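PDB 2VAP: cell division protein FtsZ 1 from Methanocaldococcus jannaschii, which binds GTP, which it probably hydrolyses, and is thought to polymerise into the contractile Z ring at the future cell division site. Local coordinates for residues A38-V43 against E224-D229; A156-P161 against E178-H183. All coordinates share one frame; numbering follows the deposited sequence.

Contact 1 (A38-V43 against E224-D229)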
ATOM      1  N   ALA A  38      -3.960  -6.429  14.925  1.00 16.24           N
ATOM      2  CA  ALA A  38      -4.930  -5.448  14.452  1.00 14.69           C
ATOM      3  C   ALA A  38      -5.906  -6.066  13.461  1.00 15.12           C
ATOM      4  O   ALA A  38      -5.533  -6.934  12.667  1.00 17.56           O
ATOM      5  CB  ALA A  38      -4.217  -4.267  13.814  1.00 22.39           C
ATOM      6  N   LYS A  39      -7.158  -5.618  13.522  1.00 12.16           N
ATOM      7  CA  LYS A  39      -8.140  -5.945  12.494  1.00  9.68           C
ATOM      8  C   LYS A  39      -7.864  -5.049  11.292  1.00 10.10           C
ATOM      9  O   LYS A  39      -7.944  -3.823  11.391  1.00 13.80           O
ATOM     10  CB  LYS A  39      -9.566  -5.738  13.012  1.00 16.68           C
ATOM     11  CG  LYS A  39     -10.002  -6.752  14.059  1.00 29.80           C
ATOM     12  CD  LYS A  39     -11.442  -6.525  14.488  1.00 63.69           C
ATOM     13  CE  LYS A  39     -11.868  -7.530  15.545  1.00 79.93           C
ATOM     14  NZ  LYS A  39     -13.277  -7.320  15.978  1.00 91.32           N
ATOM     15  N   ILE A  40      -7.513  -5.669  10.169  1.00 10.62           N
ATOM     16  CA  ILE A  40      -7.099  -4.935   8.973  1.00 11.54           C
ATOM     17  C   ILE A  40      -8.016  -5.241   7.793  1.00 10.55           C
ATOM     18  O   ILE A  40      -8.343  -6.401   7.529  1.00 14.22           O
ATOM     19  CB  ILE A  40      -5.616  -5.231   8.601  1.00 15.59           C
ATOM     20  CG1 ILE A  40      -4.686  -4.844   9.759  1.00 14.61           C
ATOM     21  CG2 ILE A  40      -5.211  -4.499   7.312  1.00 11.23           C
ATOM     22  CD1 ILE A  40      -3.227  -5.212   9.550  1.00 18.61           C
ATOM     23  N   THR A  41      -8.431  -4.188   7.095  1.00  9.26           N
ATOM     24  CA  THR A  41      -9.228  -4.321   5.882  1.00 12.05           C
ATOM     25  C   THR A  41      -8.540  -3.597   4.724  1.00 11.63           C
ATOM     26  O   THR A  41      -8.071  -2.469   4.879  1.00 13.10           O
ATOM     27  CB  THR A  41     -10.664  -3.780   6.086  1.00 14.43           C
ATOM     28  OG1 THR A  41     -11.269  -4.445   7.203  1.00 13.99           O
ATOM     29  CG2 THR A  41     -11.521  -4.013   4.848  1.00 15.49           C
ATOM     30  N   VAL A  42      -8.468  -4.264   3.575  1.00  9.62           N
ATOM     31  CA  VAL A  42      -7.927  -3.663   2.358  1.00 10.78           C
ATOM     32  C   VAL A  42      -9.075  -3.405   1.383  1.00  8.98           C
ATOM     33  O   VAL A  42      -9.810  -4.327   1.022  1.00 12.73           O
ATOM     34  CB  VAL A  42      -6.851  -4.564   1.692  1.00 11.93           C
ATOM     35  CG1 VAL A  42      -6.247  -3.878   0.472  1.00 14.96           C
ATOM     36  CG2 VAL A  42      -5.757  -4.930   2.690  1.00 11.76           C
ATOM     37  N   VAL A  43      -9.224  -2.147   0.973  1.00  9.99           N
ATOM     38  CA  VAL A  43     -10.287  -1.746   0.050  1.00  7.74           C
ATOM     39  C   VAL A  43      -9.700  -1.335  -1.300  1.00 10.39           C
ATOM     40  O   VAL A  43      -8.922  -0.382  -1.385  1.00 11.10           O
ATOM     41  CB  VAL A  43     -11.154  -0.592   0.623  1.00  9.83           C
ATOM     42  CG1 VAL A  43     -12.317  -0.272  -0.313  1.00 14.02           C
ATOM     43  CG2 VAL A  43     -11.677  -0.948   2.008  1.00 11.59           C
ATOM     44  N   GLU A 224       1.445  -7.604   5.793  1.00 10.17           N
ATOM     45  CA  GLU A 224       2.060  -8.801   6.371  1.00 10.98           C
ATOM     46  C   GLU A 224       3.249  -8.503   7.289  1.00 12.22           C
ATOM     47  O   GLU A 224       3.667  -9.360   8.074  1.00 12.64           O
ATOM     48  CB  GLU A 224       2.405  -9.820   5.279  1.00 12.00           C
ATOM     49  CG  GLU A 224       1.156 -10.401   4.604  1.00 12.48           C
ATOM     50  CD  GLU A 224       1.438 -11.554   3.656  1.00 17.48           C
ATOM     51  OE1 GLU A 224       2.591 -11.710   3.200  1.00 17.07           O
ATOM     52  OE2 GLU A 224       0.485 -12.305   3.356  1.00 16.34           O
ATOM     53  N   LEU A 225       3.773  -7.281   7.204  1.00 13.55           N
ATOM     54  CA  LEU A 225       4.729  -6.783   8.191  1.00 10.56           C
ATOM     55  C   LEU A 225       4.115  -6.875   9.592  1.00 10.87           C
ATOM     56  O   LEU A 225       4.809  -7.174  10.566  1.00 16.01           O
ATOM     57  CB  LEU A 225       5.128  -5.338   7.865  1.00 15.02           C
ATOM     58  CG  LEU A 225       6.159  -4.623   8.743  1.00 13.59           C
ATOM     59  CD1 LEU A 225       7.545  -5.233   8.584  1.00 17.85           C
ATOM     60  CD2 LEU A 225       6.191  -3.143   8.407  1.00 16.90           C
ATOM     61  N   ILE A 226       2.806  -6.636   9.670  1.00 12.06           N
ATOM     62  CA  ILE A 226       2.050  -6.713  10.918  1.00 11.50           C
ATOM     63  C   ILE A 226       1.482  -8.116  11.169  1.00 11.63           C
ATOM     64  O   ILE A 226       1.597  -8.647  12.276  1.00 15.30           O
ATOM     65  CB  ILE A 226       0.885  -5.680  10.937  1.00 15.41           C
ATOM     66  CG1 ILE A 226       1.400  -4.277  10.592  1.00 17.14           C
ATOM     67  CG2 ILE A 226       0.167  -5.687  12.290  1.00 20.49           C
ATOM     68  CD1 ILE A 226       0.322  -3.300  10.154  1.00 23.43           C
ATOM     69  N   THR A 227       0.889  -8.715  10.135  1.00 12.07           N
ATOM     70  CA  THR A 227       0.034  -9.900  10.308  1.00 13.04           C
ATOM     71  C   THR A 227       0.723 -11.259  10.186  1.00 10.81           C
ATOM     72  O   THR A 227       0.290 -12.229  10.810  1.00 15.89           O
ATOM     73  CB  THR A 227      -1.155  -9.894   9.318  1.00 12.49           C
ATOM     74  OG1 THR A 227      -0.665  -9.985   7.975  1.00 11.22           O
ATOM     75  CG2 THR A 227      -1.992  -8.631   9.473  1.00 10.93           C
ATOM     76  N   LYS A 228       1.773 -11.333   9.371  1.00  9.29           N
ATOM     77  CA  LYS A 228       2.406 -12.614   9.053  1.00 11.52           C
ATOM     78  C   LYS A 228       3.370 -13.070  10.145  1.00 13.84           C
ATOM     79  O   LYS A 228       4.011 -12.250  10.805  1.00 13.91           O
ATOM     80  CB  LYS A 228       3.124 -12.531   7.700  1.00 12.00           C
ATOM     81  CG  LYS A 228       3.609 -13.865   7.144  1.00 11.41           C
ATOM     82  CD  LYS A 228       4.158 -13.707   5.737  1.00 16.18           C
ATOM     83  CE  LYS A 228       4.680 -15.028   5.196  1.00 20.84           C
ATOM     84  NZ  LYS A 228       5.064 -14.926   3.761  1.00 19.96           N
ATOM     85  N   ASP A 229       3.451 -14.386  10.332  1.00 11.42           N
ATOM     86  CA  ASP A 229       4.451 -14.986  11.206  1.00 12.22           C
ATOM     87  C   ASP A 229       5.835 -14.623  10.679  1.00 11.59           C
ATOM     88  O   ASP A 229       6.096 -14.735   9.481  1.00 13.12           O
ATOM     89  CB  ASP A 229       4.290 -16.504  11.234  1.00 16.31           C
ATOM     90  CG  ASP A 229       5.221 -17.169  12.224  1.00 15.90           C
ATOM     91  OD1 ASP A 229       6.269 -17.699  11.796  1.00 17.90           O
ATOM     92  OD2 ASP A 229       4.912 -17.151  13.431  1.00 16.06           O
TER

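Contact 2 (A156-P161 against E178-H183). With GDP (guanosine-5'-diphosphate), chain B.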
ATOM      1  N   ALA A 156      -3.428   4.991   2.467  1.00  7.09           N
ATOM      2  CA  ALA A 156      -3.666   4.813   1.041  1.00 10.27           C
ATOM      3  C   ALA A 156      -2.394   4.343   0.351  1.00 10.68           C
ATOM      4  O   ALA A 156      -1.302   4.827   0.649  1.00 12.74           O
ATOM      5  CB  ALA A 156      -4.173   6.101   0.414  1.00 13.06           C
ATOM      6  N   VAL A 157      -2.543   3.376  -0.550  1.00  8.87           N
ATOM      7  CA  VAL A 157      -1.446   2.924  -1.402  1.00  8.14           C
ATOM      8  C   VAL A 157      -1.942   3.028  -2.836  1.00  9.91           C
ATOM      9  O   VAL A 157      -2.733   2.200  -3.294  1.00 10.35           O
ATOM     10  CB  VAL A 157      -0.992   1.476  -1.081  1.00  8.65           C
ATOM     11  CG1 VAL A 157       0.206   1.086  -1.945  1.00 11.06           C
ATOM     12  CG2 VAL A 157      -0.644   1.328   0.399  1.00 11.98           C
ATOM     13  N   VAL A 158      -1.492   4.068  -3.529  1.00  8.83           N
ATOM     14  CA  VAL A 158      -2.042   4.421  -4.837  1.00  8.33           C
ATOM     15  C   VAL A 158      -0.954   4.664  -5.876  1.00 11.63           C
ATOM     16  O   VAL A 158       0.177   5.021  -5.534  1.00 12.96           O
ATOM     17  CB  VAL A 158      -2.965   5.673  -4.755  1.00  9.96           C
ATOM     18  CG1 VAL A 158      -4.226   5.370  -3.951  1.00 10.71           C
ATOM     19  CG2 VAL A 158      -2.220   6.872  -4.162  1.00 15.34           C
ATOM     20  N   THR A 159      -1.305   4.468  -7.144  1.00 11.09           N
ATOM     21  CA  THR A 159      -0.399   4.777  -8.245  1.00 11.26           C
ATOM     22  C   THR A 159      -0.815   6.046  -8.977  1.00 12.39           C
ATOM     23  O   THR A 159      -1.999   6.392  -9.021  1.00 11.71           O
ATOM     24  CB  THR A 159      -0.303   3.630  -9.279  1.00 11.26           C
ATOM     25  OG1 THR A 159      -1.589   3.398  -9.868  1.00 12.17           O
ATOM     26  CG2 THR A 159       0.203   2.350  -8.630  1.00 13.78           C
ATOM     27  N   LEU A 160       0.172   6.736  -9.538  1.00 10.88           N
ATOM     28  CA  LEU A 160      -0.072   7.805 -10.495  1.00  9.79           C
ATOM     29  C   LEU A 160       0.165   7.238 -11.895  1.00 13.46           C
ATOM     30  O   LEU A 160       1.027   6.375 -12.065  1.00 13.35           O
ATOM     31  CB  LEU A 160       0.849   8.999 -10.230  1.00 11.70           C
ATOM     32  CG  LEU A 160       0.655   9.780  -8.925  1.00 13.89           C
ATOM     33  CD1 LEU A 160       1.757  10.811  -8.768  1.00 15.69           C
ATOM     34  CD2 LEU A 160      -0.719  10.446  -8.852  1.00 16.17           C
ATOM     35  N   PRO A 161      -0.599   7.711 -12.897  1.00 12.92           N
ATOM     36  CA  PRO A 161      -0.545   7.128 -14.242  1.00 14.58           C
ATOM     37  C   PRO A 161       0.783   7.348 -14.973  1.00 11.66           C
ATOM     38  O   PRO A 161       1.566   8.224 -14.596  1.00 12.83           O
ATOM     39  CB  PRO A 161      -1.677   7.853 -14.981  1.00 14.29           C
ATOM     40  CG  PRO A 161      -1.841   9.134 -14.261  1.00 12.79           C
ATOM     41  CD  PRO A 161      -1.568   8.820 -12.823  1.00 11.39           C
ATOM     42  N   GLU A 178      -4.784  15.036  -3.966  1.00 15.75           N
ATOM     43  CA  GLU A 178      -5.018  16.164  -3.064  1.00 16.27           C
ATOM     44  C   GLU A 178      -6.191  15.888  -2.118  1.00 19.17           C
ATOM     45  O   GLU A 178      -6.130  16.223  -0.933  1.00 23.24           O
ATOM     46  CB  GLU A 178      -5.258  17.451  -3.866  1.00 21.50           C
ATOM     47  CG  GLU A 178      -5.366  18.730  -3.028  1.00 32.01           C
ATOM     48  CD  GLU A 178      -4.066  19.110  -2.333  1.00 51.61           C
ATOM     49  OE1 GLU A 178      -4.127  19.558  -1.169  1.00 64.14           O
ATOM     50  OE2 GLU A 178      -2.985  18.962  -2.944  1.00 63.47           O
ATOM     51  N   ARG A 179      -7.249  15.274  -2.648  1.00 15.93           N
ATOM     52  CA  ARG A 179      -8.420  14.909  -1.846  1.00 13.43           C
ATOM     53  C   ARG A 179      -8.109  13.789  -0.851  1.00 18.99           C
ATOM     54  O   ARG A 179      -8.606  13.804   0.277  1.00 19.14           O
ATOM     55  CB  ARG A 179      -9.602  14.516  -2.739  1.00 16.88           C
ATOM     56  CG  ARG A 179     -10.160  15.656  -3.587  1.00 19.37           C
ATOM     57  CD  ARG A 179     -11.515  15.307  -4.195  1.00 30.76           C
ATOM     58  NE  ARG A 179     -11.481  14.087  -5.002  1.00 44.50           N
ATOM     59  CZ  ARG A 179     -11.172  14.038  -6.295  1.00400.97           C
ATOM     60  NH1 ARG A 179     -10.861  15.145  -6.960  1.00 30.87           N
ATOM     61  NH2 ARG A 179     -11.174  12.873  -6.929  1.00 35.55           N
ATOM     62  N   LEU A 180      -7.291  12.827  -1.278  1.00 19.75           N
ATOM     63  CA  LEU A 180      -6.844  11.733  -0.407  1.00 19.80           C
ATOM     64  C   LEU A 180      -6.022  12.240   0.774  1.00 26.78           C
ATOM     65  O   LEU A 180      -6.193  11.772   1.901  1.00 21.57           O
ATOM     66  CB  LEU A 180      -6.029  10.700  -1.195  1.00 19.70           C
ATOM     67  CG  LEU A 180      -6.743   9.519  -1.858  1.00 30.72           C
ATOM     68  CD1 LEU A 180      -5.770   8.758  -2.746  1.00 17.56           C
ATOM     69  CD2 LEU A 180      -7.366   8.586  -0.823  1.00 15.05           C
ATOM     70  N   LYS A 181      -5.139  13.202   0.502  1.00 16.59           N
ATOM     71  CA  LYS A 181      -4.259  13.799   1.509  1.00 18.07           C
ATOM     72  C   LYS A 181      -5.038  14.380   2.695  1.00 22.83           C
ATOM     73  O   LYS A 181      -4.541  14.405   3.823  1.00 20.90           O
ATOM     74  CB  LYS A 181      -3.391  14.885   0.863  1.00 20.95           C
ATOM     75  CG  LYS A 181      -2.232  15.381   1.724  1.00 57.58           C
ATOM     76  CD  LYS A 181      -1.430  16.472   1.023  1.00 78.85           C
ATOM     77  CE  LYS A 181      -2.112  17.832   1.115  1.00 50.72           C
ATOM     78  NZ  LYS A 181      -1.314  18.898   0.449  1.00 69.46           N
ATOM     79  N   GLN A 182      -6.261  14.832   2.429  1.00 18.86           N
ATOM     80  CA  GLN A 182      -7.121  15.418   3.456  1.00 17.12           C
ATOM     81  C   GLN A 182      -7.712  14.370   4.403  1.00 17.45           C
ATOM     82  O   GLN A 182      -8.167  14.709   5.499  1.00 22.83           O
ATOM     83  CB  GLN A 182      -8.252  16.232   2.809  1.00 22.41           C
ATOM     84  CG  GLN A 182      -7.788  17.370   1.897  1.00 28.41           C
ATOM     85  CD  GLN A 182      -7.085  18.494   2.643  1.00280.64           C
ATOM     86  OE1 GLN A 182      -7.482  18.873   3.747  1.00 65.89           O
ATOM     87  NE2 GLN A 182      -6.038  19.039   2.035  1.00 71.28           N
ATOM     88  N   HIS A 183      -7.698  13.104   3.982  1.00 14.29           N
ATOM     89  CA  HIS A 183      -8.367  12.031   4.722  1.00 16.35           C
ATOM     90  C   HIS A 183      -7.498  10.791   4.959  1.00 22.19           C
ATOM     91  O   HIS A 183      -8.022   9.700   5.202  1.00 36.81           O
ATOM     92  CB  HIS A 183      -9.662  11.620   4.008  1.00 19.68           C
ATOM     93  CG  HIS A 183     -10.606  12.756   3.758  1.00 21.87           C
ATOM     94  ND1 HIS A 183     -11.365  13.326   4.756  1.00 19.38           N
ATOM     95  CD2 HIS A 183     -10.916  13.423   2.621  1.00 27.20           C
ATOM     96  CE1 HIS A 183     -12.100  14.298   4.246  1.00 26.49           C
ATOM     97  NE2 HIS A 183     -11.846  14.377   2.952  1.00 25.97           N
TER
HETATM   98  PB  GDP B1355     -11.300   3.364 -12.926  1.00 14.91           P
HETATM   99  O1B GDP B1355     -12.273   4.362 -13.505  1.00 19.51           O
HETATM  100  O2B GDP B1355     -11.929   1.990 -12.927  1.00 14.57           O
HETATM  101  O3B GDP B1355     -10.953   3.770 -11.515  1.00 14.13           O
HETATM  102  O3A GDP B1355      -9.981   3.377 -13.847  1.00 14.00           O
HETATM  103  PA  GDP B1355      -8.880   2.201 -13.862  1.00 15.97           P
HETATM  104  O1A GDP B1355      -8.708   1.568 -12.504  1.00 14.10           O
HETATM  105  O2A GDP B1355      -9.199   1.169 -14.919  1.00 15.27           O
HETATM  106  O5' GDP B1355      -7.547   2.997 -14.275  1.00 15.10           O
HETATM  107  C5' GDP B1355      -7.089   4.087 -13.482  1.00 12.44           C
HETATM  108  C4' GDP B1355      -5.572   4.145 -13.538  1.00 13.42           C
HETATM  109  O4' GDP B1355      -5.017   2.907 -13.086  1.00 15.67           O
HETATM  110  C3' GDP B1355      -5.071   4.345 -14.960  1.00 16.51           C
HETATM  111  O3' GDP B1355      -4.867   5.731 -15.252  1.00 16.11           O
HETATM  112  C2' GDP B1355      -3.791   3.537 -15.019  1.00 14.34           C
HETATM  113  O2' GDP B1355      -2.669   4.351 -14.669  1.00 16.41           O
HETATM  114  C1' GDP B1355      -3.963   2.472 -13.950  1.00 15.42           C
HETATM  115  N9  GDP B1355      -4.303   1.145 -14.533  1.00 12.74           N
HETATM  116  C8  GDP B1355      -5.154   0.875 -15.547  1.00 17.18           C
HETATM  117  N7  GDP B1355      -5.213  -0.460 -15.799  1.00 16.93           N
HETATM  118  C5  GDP B1355      -4.386  -1.069 -14.928  1.00 18.35           C
HETATM  119  C6  GDP B1355      -3.966  -2.463 -14.634  1.00 16.29           C
HETATM  120  O6  GDP B1355      -4.421  -3.424 -15.291  1.00 20.16           O
HETATM  121  N1  GDP B1355      -3.081  -2.660 -13.640  1.00 15.45           N
HETATM  122  C2  GDP B1355      -2.572  -1.644 -12.912  1.00 15.78           C
HETATM  123  N2  GDP B1355      -1.685  -1.915 -11.925  1.00 17.80           N
HETATM  124  N3  GDP B1355      -2.913  -0.349 -13.129  1.00 14.03           N
HETATM  125  C4  GDP B1355      -3.795  -0.008 -14.100  1.00 14.87           C

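Contact 1 (A38-V43 against E224-D229)
Ile-40 meets Ile-226 and Thr-227 in a small, buried, apolar contact between the sheet of the Rossmann-like GTPase domain and the C-terminal end of helix 204-227, the long central helix of the tubulin/FtsZ fold. Strand 40-45 lies inside the parallel sheet, between strands 64-70 and 124-130, and Ile-40 stands at its start, far from the end that runs into the nucleotide-binding residues Gly-47 and Ala-48. Ile-40 has CG1 trans to its carbonyl carbon (chi1 -59°) and its chain extended beyond (chi2 175°), which carries CD1 out from the sheet to the helix. That one methyl does all the close touching. It passes Ile-226 at an angle, the two CD1 atoms 4.1 Å apart, and both isoleucines also rest on Met-124 of the neighbouring strand, while Val-239 adds to the apolar surroundings of Ile-226.

Thr-227 is turned so that its two branches do different jobs. With chi1 at 64°, OG1 sits between the backbone N and carbonyl carbon and bonds to the carbonyl O of Glu-62, its one hydrogen leaving only a weak share for Val-223 O, whereas CG2 is left for the strand. Glu-224, one turn earlier, takes the backbone N of Glu-62 on OE2, so the helix grips both polar backbone atoms of that loop residue. Lys-228 N still bonds to Glu-224 O at 3.0 Å as the helix ends. The closest approach between strand and helix is methyl to methyl, tip to tip: Ile-40 CD1 to Thr-227 CG2, 3.6 Å.

Contact 2 (A156-P161 against E178-H183)
Leu-180 spreads its two methyls over Ala-156 and Val-158, holding the C-terminal part of helix 167-181 against strand 153-160 inside a beta-alpha-beta unit that goes on to strand 186-191. Ala-156 and Val-158 face the helix, and Val-157 between them points to the other side of the sheet.

The chi1 of Leu-180, -90°, is swung well off the staggered value, while chi2 (171°) is nearly ideal. Its CD1 reaches Val-158 CG1 end to end at 3.9 Å; CD2 turns to Ala-156 CB, 4.2 Å away. In Val-158, CG1 lies opposite the carbonyl carbon (chi1 -67°), and this is the branch that meets the leucine. Leu-187 of the next strand touches both Ala-156 and Val-158, and Ala-140 of helix 135-149 packs on Leu-180.

The carbonyl O of Leu-180 takes His-183 N at 2.9 Å and also Thr-184 OG1. On the exposed side, Lys-181 NZ makes a salt bridge to Glu-178 OE1 at 3.3 Å, weak as a hydrogen bond, and Lys-181 also has a cation-pi contact with Phe-346.

Just past the end of the strand, Pro-161 lies beside the ribose, its CA 3.5 Å from GDP O2'. Between these two segments the helix meets the strand through hydrocarbon only, which implies that fit and exclusion of water, not polar pairing, hold it.

Overall arrangement
Both contacts are buried, apolar helix-on-sheet joints, small in area, and they meet the same parallel sheet: contact 1 through its strand 40-45, contact 2 through strand 153-160, with strand 124-130 lying between the two. Their centres are 20 Å apart, on opposite sides of the chain's centre. Contact 2 is local, closing one beta-alpha-beta unit, and is nested along the chain within the far longer loop closed by contact 1, which brings in the central helix. The polar surroundings differ too. In contact 1 a touching residue, Thr-227, itself bonds to a loop; in contact 2 charged groups stay apart from the touching surface, and the strand leads to bound GDP.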